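Uncharacterized protein (PDB 5MU5) is a Maf glycosyltransferase that probably transfers sugars to flagellin and is involved in the formation of bacterial flagella. Local coordinates at residues A[405-410]-A[484-489]. Numbering follows the deposited sequence.
Sequences GFRELY and RPAANA
The backbones of Asn488 and Leu409 join strands 408-412 and 488-491, parallel neighbours in the mixed sheet; strand 275-278 flanks 408-412 on its other side. Asn488 N donates to Arg407 O at 2.7 Å, nearly straight at 170°, and Leu409 N donates to Asn488 O at 3.0 Å. Asn488 gives and accepts around Glu408, as parallel pairing requires. Longer CA-H...O contacts accompany them, such as Glu408 CA to Asn488 O at 3.4 Å.

Leu409 and Ala489 share the apolar face, their CB atoms 4.1 Å apart; the small methyl of Ala489 suits this buried side, where Leu409 also packs on Val275 and Ile277. The face of Glu408 and Asn488 is polar, and Tyr410 OH donates to the anti lone pair of Glu408 OE2 at 2.5 Å.

Arg407 lies between the paired residues and helix 393-404, ended by a Schellman motif with Gly405, at positive phi, as C-prime. The Arg407 chain bends about CB-CG (chi2 -69°), laying Arg407 CD against Ala486 CB at 4.0 Å. Arg407 NH1 reaches Phe406 O at 2.7 Å, from above the carbonyl plane, and Leu402 O of the helix end. A leucine here has no N-H to offer, and this link between turn and helix would probably be lost. Backbone bonds set the register, while Phe406 O and Leu402 O probably ease the cost of the arginine's charge.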
loop_
_atom_site.group_PDB
_atom_site.type_symbol
_atom_site.label_atom_id
_atom_site.label_comp_id
_atom_site.label_asym_id
_atom_site.label_seq_id
_atom_site.Cartn_x
_atom_site.Cartn_y
_atom_site.Cartn_z
ATOM N N GLY A 405 7.378 24.901 -7.162
ATOM C CA GLY A 405 6.615 26.010 -7.686
ATOM C C GLY A 405 6.521 26.044 -9.193
ATOM O O GLY A 405 5.810 26.872 -9.726
ATOM N N PHE A 406 7.242 25.167 -9.880
ATOM C CA PHE A 406 7.183 25.132 -11.329
ATOM C C PHE A 406 5.797 24.700 -11.801
ATOM O O PHE A 406 5.148 23.882 -11.168
ATOM C CB PHE A 406 8.284 24.234 -11.891
ATOM C CG PHE A 406 9.671 24.715 -11.548
ATOM C CD1 PHE A 406 10.230 25.786 -12.230
ATOM C CD2 PHE A 406 10.394 24.124 -10.542
ATOM C CE1 PHE A 406 11.486 26.258 -11.901
ATOM C CE2 PHE A 406 11.668 24.570 -10.224
ATOM C CZ PHE A 406 12.221 25.628 -10.911
ATOM N N ARG A 407 5.345 25.299 -12.896
ATOM C CA ARG A 407 4.014 25.073 -13.413
ATOM C C ARG A 407 3.960 24.750 -14.903
ATOM O O ARG A 407 3.095 23.982 -15.320
ATOM C CB ARG A 407 3.138 26.266 -13.073
ATOM C CG ARG A 407 2.930 26.455 -11.563
ATOM C CD ARG A 407 2.065 25.347 -10.980
ATOM N NE ARG A 407 1.858 25.476 -9.531
ATOM C CZ ARG A 407 2.626 24.936 -8.594
ATOM N NH1 ARG A 407 3.696 24.211 -8.916
ATOM N NH2 ARG A 407 2.314 25.097 -7.318
ATOM N N GLU A 408 4.884 25.298 -15.685
ATOM C CA GLU A 408 5.002 24.979 -17.078
ATOM C C GLU A 408 6.053 23.878 -17.171
ATOM O O GLU A 408 7.224 24.091 -16.889
ATOM C CB GLU A 408 5.391 26.209 -17.878
ATOM C CG GLU A 408 5.231 26.030 -19.389
ATOM C CD GLU A 408 5.710 27.243 -20.181
ATOM O OE1 GLU A 408 5.617 28.365 -19.653
ATOM O OE2 GLU A 408 6.163 27.087 -21.330
ATOM N N LEU A 409 5.617 22.688 -17.541
ATOM C CA LEU A 409 6.462 21.501 -17.515
ATOM C C LEU A 409 6.557 20.871 -18.872
ATOM O O LEU A 409 5.556 20.744 -19.551
ATOM C CB LEU A 409 5.845 20.438 -16.605
ATOM C CG LEU A 409 6.097 20.440 -15.111
ATOM C CD1 LEU A 409 5.750 21.762 -14.464
ATOM C CD2 LEU A 409 5.278 19.327 -14.482
ATOM N N TYR A 410 7.759 20.431 -19.227
ATOM C CA TYR A 410 7.979 19.699 -20.459
ATOM C C TYR A 410 8.628 18.377 -20.122
ATOM O O TYR A 410 9.665 18.333 -19.454
ATOM C CB TYR A 410 8.845 20.498 -21.413
ATOM C CG TYR A 410 8.168 21.764 -21.862
ATOM C CD1 TYR A 410 8.228 22.913 -21.096
ATOM C CD2 TYR A 410 7.433 21.804 -23.041
ATOM C CE1 TYR A 410 7.585 24.066 -21.495
ATOM C CE2 TYR A 410 6.795 22.958 -23.452
ATOM C CZ TYR A 410 6.874 24.080 -22.671
ATOM O OH TYR A 410 6.251 25.234 -23.074
ATOM N N ARG A 484 -3.508 21.421 -11.426
ATOM C CA ARG A 484 -4.240 22.107 -12.489
ATOM C C ARG A 484 -5.285 22.996 -11.830
ATOM O O ARG A 484 -5.679 22.729 -10.703
ATOM C CB ARG A 484 -4.833 21.103 -13.482
ATOM C CG ARG A 484 -3.731 20.428 -14.289
ATOM C CD ARG A 484 -4.262 19.671 -15.478
ATOM N NE ARG A 484 -5.041 20.542 -16.351
ATOM C CZ ARG A 484 -5.772 20.121 -17.380
ATOM N NH1 ARG A 484 -5.828 18.830 -17.700
ATOM N NH2 ARG A 484 -6.449 21.005 -18.101
ATOM N N PRO A 485 -5.689 24.091 -12.488
ATOM C CA PRO A 485 -5.302 24.543 -13.816
ATOM C C PRO A 485 -4.027 25.391 -13.884
ATOM O O PRO A 485 -3.641 25.788 -14.970
ATOM C CB PRO A 485 -6.500 25.397 -14.217
ATOM C CG PRO A 485 -6.910 26.043 -12.920
ATOM C CD PRO A 485 -6.511 25.111 -11.805
ATOM N N ALA A 486 -3.383 25.686 -12.760
ATOM C CA ALA A 486 -2.098 26.428 -12.793
ATOM C C ALA A 486 -1.013 25.657 -13.571
ATOM O O ALA A 486 -0.300 26.240 -14.385
ATOM C CB ALA A 486 -1.611 26.738 -11.386
ATOM N N ALA A 487 -0.901 24.352 -13.321
ATOM C CA ALA A 487 0.032 23.487 -14.060
ATOM C C ALA A 487 -0.334 23.356 -15.534
ATOM O O ALA A 487 -1.478 23.076 -15.880
ATOM C CB ALA A 487 0.060 22.105 -13.441
ATOM N N ASN A 488 0.662 23.533 -16.385
ATOM C CA ASN A 488 0.535 23.361 -17.808
ATOM C C ASN A 488 1.661 22.410 -18.285
ATOM O O ASN A 488 2.805 22.817 -18.453
ATOM C CB ASN A 488 0.634 24.751 -18.417
ATOM C CG ASN A 488 0.196 24.807 -19.847
ATOM O OD1 ASN A 488 -0.744 24.124 -20.266
ATOM N ND2 ASN A 488 0.870 25.652 -20.618
ATOM N N ALA A 489 1.337 21.140 -18.477
ATOM C CA ALA A 489 2.324 20.122 -18.796
ATOM C C ALA A 489 2.269 19.620 -20.235
ATOM O O ALA A 489 1.216 19.265 -20.743
ATOM C CB ALA A 489 2.175 18.953 -17.843
#